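PDB 6JEB: beta-hexosaminidase Amuc_2018 from Akkermansia muciniphila, which hydrolyses terminal non-reducing N-acetylglucosamine and N-acetylgalactosamine residues from beta-linked glycans, including terminally unbranched N-glycans and chitobiose. Local coordinates for residues L410-Y415 with N462-R467; Q373-L378 with A418-E423. All blocks are in the same frame, centred on the assembly; numbering follows the deposited sequence.

Interaction 1. Residues L410-Y415 with N462-R467; sequences LLYRAY and NEPAFR
R413 and E463 meet side-on, the guanidinium presenting NE and NH2 to the two oxygens of one carboxylate. R413 NE lies 2.7 Å from E463 OE2 and takes its syn lone pair; R413 NH2 reaches E463 OE1 at 2.9 Å. Both bonds run close to the guanidinium plane, but the carboxylate is turned 33° from it, so the pairing is twisted rather than flat. On its way there the glutamate passes over a face of Y412: E463 CA sits 3.6 Å from the ring centroid, a CH-pi contact, and E463 CB comes within 3.4 Å of Y412 CE2. P464 CD makes a second, off-centre CH-pi contact with the ring. With CG anti to the backbone N (chi1 -173°), Y412 extends from the helix to N462, where its OH donates to OD1 at 2.7 Å, nearly in line with the amide C=O. An alanine in place of Y412 is likely to leave N462 OD1 without this donor and take away the ring against which E463 and the proline CD pack. Further out, T459 N also binds N462 OD1, while R413 NH1 and NH2 hold the carbonyls of D354 and R362. The C-terminal tail is thus fastened to helix 407-414, which follows strand 392-399 of the family 20 (beta/alpha)8 barrel.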
loop_
_atom_site.group_PDB
_atom_site.type_symbol
_atom_site.label_atom_id
_atom_site.label_comp_id
_atom_site.label_asym_id
_atom_site.label_seq_id
_atom_site.Cartn_x
_atom_site.Cartn_y
_atom_site.Cartn_z
ATOM N N LEU A 410 5.021 13.676 1.475
ATOM C CA LEU A 410 4.287 12.425 1.334
ATOM C C LEU A 410 2.793 12.633 1.566
ATOM O O LEU A 410 1.958 12.187 0.769
ATOM C CB LEU A 410 4.864 11.419 2.330
ATOM C CG LEU A 410 4.398 9.975 2.272
ATOM C CD1 LEU A 410 4.728 9.408 0.916
ATOM C CD2 LEU A 410 5.074 9.165 3.365
ATOM N N LEU A 411 2.439 13.292 2.670
ATOM C CA LEU A 411 1.030 13.526 2.962
ATOM C C LEU A 411 0.402 14.452 1.937
ATOM O O LEU A 411 -0.788 14.314 1.634
ATOM C CB LEU A 411 0.859 14.103 4.368
ATOM C CG LEU A 411 1.220 13.167 5.525
ATOM C CD1 LEU A 411 1.081 13.914 6.854
ATOM C CD2 LEU A 411 0.360 11.900 5.509
ATOM N N TYR A 412 1.175 15.404 1.402
ATOM C CA TYR A 412 0.617 16.302 0.400
ATOM C C TYR A 412 0.108 15.525 -0.807
ATOM O O TYR A 412 -0.974 15.819 -1.328
ATOM C CB TYR A 412 1.626 17.369 -0.041
ATOM C CG TYR A 412 0.934 18.353 -0.944
ATOM C CD1 TYR A 412 0.248 19.437 -0.413
ATOM C CD2 TYR A 412 0.911 18.161 -2.322
ATOM C CE1 TYR A 412 -0.428 20.327 -1.232
ATOM C CE2 TYR A 412 0.233 19.028 -3.151
ATOM C CZ TYR A 412 -0.430 20.113 -2.600
ATOM O OH TYR A 412 -1.110 20.972 -3.417
ATOM N N ARG A 413 0.879 14.536 -1.276
ATOM C CA ARG A 413 0.421 13.756 -2.424
ATOM C C ARG A 413 -0.510 12.614 -2.033
ATOM O O ARG A 413 -1.395 12.262 -2.816
ATOM C CB ARG A 413 1.596 13.288 -3.290
ATOM C CG ARG A 413 2.276 14.468 -3.966
ATOM C CD ARG A 413 2.796 14.215 -5.381
ATOM N NE ARG A 413 3.195 15.491 -5.971
ATOM C CZ ARG A 413 3.640 15.672 -7.218
ATOM N NH1 ARG A 413 3.767 14.646 -8.052
ATOM N NH2 ARG A 413 3.959 16.898 -7.629
ATOM N N ALA A 414 -0.363 12.052 -0.832
ATOM C CA ALA A 414 -1.229 10.941 -0.448
ATOM C C ALA A 414 -2.670 11.389 -0.234
ATOM O O ALA A 414 -3.603 10.679 -0.624
ATOM C CB ALA A 414 -0.689 10.240 0.799
ATOM N N TYR A 415 -2.875 12.565 0.397
ATOM C CA TYR A 415 -4.194 13.083 0.744
ATOM C C TYR A 415 -4.517 14.324 -0.079
ATOM O O TYR A 415 -3.622 15.117 -0.388
ATOM C CB TYR A 415 -4.277 13.422 2.243
ATOM C CG TYR A 415 -4.285 12.163 3.076
ATOM C CD1 TYR A 415 -5.480 11.509 3.363
ATOM C CD2 TYR A 415 -3.095 11.580 3.501
ATOM C CE1 TYR A 415 -5.495 10.331 4.070
ATOM C CE2 TYR A 415 -3.095 10.395 4.221
ATOM C CZ TYR A 415 -4.300 9.772 4.493
ATOM O OH TYR A 415 -4.325 8.597 5.194
ATOM N N ASN A 462 0.171 25.305 -3.488
ATOM C CA ASN A 462 0.442 25.041 -2.075
ATOM C C ASN A 462 1.163 23.720 -1.817
ATOM O O ASN A 462 1.335 23.341 -0.652
ATOM C CB ASN A 462 -0.802 25.234 -1.187
ATOM C CG ASN A 462 -1.757 24.051 -1.204
ATOM O OD1 ASN A 462 -1.711 23.190 -2.080
ATOM N ND2 ASN A 462 -2.650 24.017 -0.215
ATOM N N GLU A 463 1.618 23.027 -2.862
ATOM C CA GLU A 463 2.506 21.896 -2.640
ATOM C C GLU A 463 3.821 22.395 -2.041
ATOM O O GLU A 463 4.350 23.423 -2.482
ATOM C CB GLU A 463 2.793 21.147 -3.943
ATOM C CG GLU A 463 3.669 19.912 -3.717
ATOM C CD GLU A 463 3.483 18.831 -4.764
ATOM O OE1 GLU A 463 3.198 19.157 -5.941
ATOM O OE2 GLU A 463 3.610 17.638 -4.403
ATOM N N PRO A 464 4.353 21.714 -1.023
ATOM C CA PRO A 464 5.646 22.127 -0.461
ATOM C C PRO A 464 6.723 22.170 -1.536
ATOM O O PRO A 464 6.707 21.400 -2.498
ATOM C CB PRO A 464 5.940 21.043 0.584
ATOM C CG PRO A 464 4.583 20.541 0.993
ATOM C CD PRO A 464 3.741 20.610 -0.263
ATOM N N ALA A 465 7.656 23.102 -1.372
ATOM C CA ALA A 465 8.696 23.303 -2.368
ATOM C C ALA A 465 9.613 22.088 -2.462
ATOM O O ALA A 465 9.846 21.380 -1.480
ATOM C CB ALA A 465 9.533 24.523 -1.996
ATOM N N PHE A 466 10.145 21.863 -3.663
ATOM C CA PHE A 466 11.144 20.836 -3.920
ATOM C C PHE A 466 12.494 21.491 -4.174
ATOM O O PHE A 466 12.571 22.644 -4.607
ATOM C CB PHE A 466 10.783 20.000 -5.153
ATOM C CG PHE A 466 9.505 19.231 -5.016
ATOM C CD1 PHE A 466 9.498 17.987 -4.408
ATOM C CD2 PHE A 466 8.311 19.741 -5.508
ATOM C CE1 PHE A 466 8.319 17.266 -4.281
ATOM C CE2 PHE A 466 7.130 19.022 -5.387
ATOM C CZ PHE A 466 7.132 17.784 -4.771
ATOM N N ARG A 467 13.563 20.744 -3.914
ATOM C CA ARG A 467 14.902 21.265 -4.146
ATOM C C ARG A 467 15.430 20.959 -5.542
ATOM O O ARG A 467 16.456 21.525 -5.938
ATOM C CB ARG A 467 15.885 20.722 -3.104
ATOM C CG ARG A 467 16.437 19.345 -3.438
ATOM C CD ARG A 467 17.517 18.920 -2.449
ATOM N NE ARG A 467 16.998 18.796 -1.092
ATOM C CZ ARG A 467 16.725 17.639 -0.498
ATOM N NH1 ARG A 467 16.935 16.497 -1.138
ATOM N NH2 ARG A 467 16.249 17.625 0.740
#

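Interaction 2. Residues Q373-L378 with A418-E423; sequences QKCYDL and ACAIAE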
loop_
_atom_site.group_PDB
_atom_site.type_symbol
_atom_site.label_atom_id
_atom_site.label_comp_id
_atom_site.label_asym_id
_atom_site.label_seq_id
_atom_site.Cartn_x
_atom_site.Cartn_y
_atom_site.Cartn_z
ATOM N N GLN A 373 -10.950 13.918 -8.511
ATOM C CA GLN A 373 -12.145 13.440 -9.200
ATOM C C GLN A 373 -11.856 12.186 -10.016
ATOM O O GLN A 373 -12.668 11.252 -10.038
ATOM C CB GLN A 373 -12.719 14.545 -10.087
ATOM C CG GLN A 373 -14.070 14.196 -10.674
ATOM C CD GLN A 373 -14.768 15.394 -11.293
ATOM O OE1 GLN A 373 -14.270 16.519 -11.235
ATOM N NE2 GLN A 373 -15.932 15.157 -11.878
ATOM N N LYS A 374 -10.706 12.143 -10.694
ATOM C CA LYS A 374 -10.324 10.947 -11.439
ATOM C C LYS A 374 -10.172 9.762 -10.500
ATOM O O LYS A 374 -10.673 8.661 -10.767
ATOM C CB LYS A 374 -9.008 11.203 -12.179
ATOM C CG LYS A 374 -8.386 9.951 -12.789
ATOM C CD LYS A 374 -9.287 9.360 -13.859
ATOM C CE LYS A 374 -8.590 8.233 -14.593
ATOM N NZ LYS A 374 -9.365 7.777 -15.782
ATOM N N CYS A 375 -9.470 9.978 -9.388
ATOM C CA CYS A 375 -9.295 8.930 -8.398
ATOM C C CYS A 375 -10.642 8.369 -7.946
ATOM O O CYS A 375 -10.827 7.145 -7.886
ATOM C CB CYS A 375 -8.513 9.518 -7.227
ATOM S SG CYS A 375 -7.997 8.344 -6.019
ATOM N N TYR A 376 -11.594 9.253 -7.624
ATOM C CA TYR A 376 -12.903 8.814 -7.156
ATOM C C TYR A 376 -13.669 8.025 -8.215
ATOM O O TYR A 376 -14.578 7.257 -7.869
ATOM C CB TYR A 376 -13.734 10.001 -6.629
ATOM C CG TYR A 376 -14.910 9.481 -5.847
ATOM C CD1 TYR A 376 -14.753 9.088 -4.526
ATOM C CD2 TYR A 376 -16.151 9.294 -6.447
ATOM C CE1 TYR A 376 -15.793 8.539 -3.814
ATOM C CE2 TYR A 376 -17.203 8.750 -5.743
ATOM C CZ TYR A 376 -17.021 8.375 -4.423
ATOM O OH TYR A 376 -18.064 7.822 -3.718
ATOM N N ASP A 377 -13.317 8.176 -9.493
ATOM C CA ASP A 377 -14.007 7.406 -10.517
ATOM C C ASP A 377 -13.671 5.918 -10.470
ATOM O O ASP A 377 -14.298 5.144 -11.196
ATOM C CB ASP A 377 -13.714 7.988 -11.901
ATOM C CG ASP A 377 -14.760 7.602 -12.928
ATOM O OD1 ASP A 377 -15.967 7.787 -12.656
ATOM O OD2 ASP A 377 -14.379 7.113 -14.011
ATOM N N LEU A 378 -12.726 5.500 -9.628
ATOM C CA LEU A 378 -12.309 4.102 -9.587
ATOM C C LEU A 378 -13.405 3.207 -9.013
ATOM O O LEU A 378 -13.850 3.404 -7.877
ATOM C CB LEU A 378 -11.047 3.955 -8.747
ATOM C CG LEU A 378 -10.584 2.509 -8.550
ATOM C CD1 LEU A 378 -10.168 1.890 -9.886
ATOM C CD2 LEU A 378 -9.445 2.456 -7.542
ATOM N N ALA A 418 -6.140 9.602 -0.981
ATOM C CA ALA A 418 -6.305 8.394 -0.173
ATOM C C ALA A 418 -7.718 8.278 0.394
ATOM O O ALA A 418 -8.200 7.164 0.610
ATOM C CB ALA A 418 -5.271 8.343 0.958
ATOM N N CYS A 419 -8.390 9.410 0.644
ATOM C CA CYS A 419 -9.785 9.374 1.087
ATOM C C CYS A 419 -10.680 8.763 0.017
ATOM O O CYS A 419 -11.608 8.002 0.328
ATOM C CB CYS A 419 -10.280 10.787 1.410
ATOM S SG CYS A 419 -9.239 11.702 2.568
ATOM N N ALA A 420 -10.424 9.103 -1.249
ATOM C CA ALA A 420 -11.199 8.539 -2.349
ATOM C C ALA A 420 -10.903 7.056 -2.515
ATOM O O ALA A 420 -11.822 6.254 -2.726
ATOM C CB ALA A 420 -10.910 9.304 -3.643
ATOM N N ILE A 421 -9.628 6.674 -2.413
ATOM C CA ILE A 421 -9.268 5.258 -2.446
ATOM C C ILE A 421 -9.968 4.503 -1.323
ATOM O O ILE A 421 -10.459 3.384 -1.522
ATOM C CB ILE A 421 -7.737 5.090 -2.380
ATOM C CG1 ILE A 421 -7.060 5.734 -3.603
ATOM C CG2 ILE A 421 -7.353 3.612 -2.252
ATOM C CD1 ILE A 421 -7.380 5.049 -4.917
ATOM N N ALA A 422 -10.003 5.089 -0.119
ATOM C CA ALA A 422 -10.666 4.440 1.012
ATOM C C ALA A 422 -12.128 4.155 0.698
ATOM O O ALA A 422 -12.642 3.069 1.002
ATOM C CB ALA A 422 -10.549 5.312 2.267
ATOM N N GLU A 423 -12.810 5.122 0.083
ATOM C CA GLU A 423 -14.215 4.935 -0.258
ATOM C C GLU A 423 -14.383 3.930 -1.398
ATOM O O GLU A 423 -15.333 3.141 -1.401
ATOM C CB GLU A 423 -14.867 6.291 -0.565
ATOM C CG GLU A 423 -16.355 6.200 -0.886
ATOM C CD GLU A 423 -17.158 7.413 -0.425
ATOM O OE1 GLU A 423 -17.009 7.826 0.746
ATOM O OE2 GLU A 423 -17.948 7.954 -1.233
#
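Y376 and E423 both carry CG anti to the backbone N (chi1 -166° and -178°), and a bend at chi2 of the glutamate turns its carboxylate to the phenol. This is helix-to-helix packing on the outside of a TIM barrel: the end of helix 372-376 lies against helix 417-426, with V395 and A397 of barrel strand 392-399 touching I421 beneath. The backbones come close where Y376 meets A420, their CA atoms 5.1 Å apart, a spacing that the small alanine side chain permits. A420 CB fits against the rim of the tyrosine, 3.9 Å from Y376 CD1 and near the ring plane. The faces serve other neighbours: F437 of helix 434-452 stacks on the ring and R432 makes a cation-pi contact with it. On the barrel side of Y376 the packing is apolar. C375 has two conformers; in one of them SG lies 3.5 Å from I421 CD1 and near A420 CB, so this contact is less certain than the others. L378 adds a looser contact, its CD2 4.2 Å from I421 CD1. The buried carboxylate of E423 divides its work, OE1 being held by K440 NZ in a salt bridge and by the backbone N of E9. That nearby positive charge would probably favour an ionised glutamate. The other oxygen accepts the phenol's hydrogen bond: Y376 OH donates to E423 OE2 over a very short 2.5 Å, with ring and carboxylate planes 75° apart.

Overall arrangement
Interactions 1 and 2 use successive helices, 407-414 and 417-426; their centres lie about 18 Å apart, and apart from adjoining in the sequence the two contacts do not touch. Between them they tie both helices to more distant parts of the chain: interaction 1 to the C-terminal tail, interaction 2 to the short helix 372-376. Both lie near the loop bearing Y352, L353 and D354, which bind the substrate. The side chain of L353 is about 5 Å from that of R413 and about 5 Å from that of C375. W400, which lines the acetamide pocket with Y352, is about 9 Å from R413, side chain to side chain. The residues known to bind the substrate lie outside both pairs of segments.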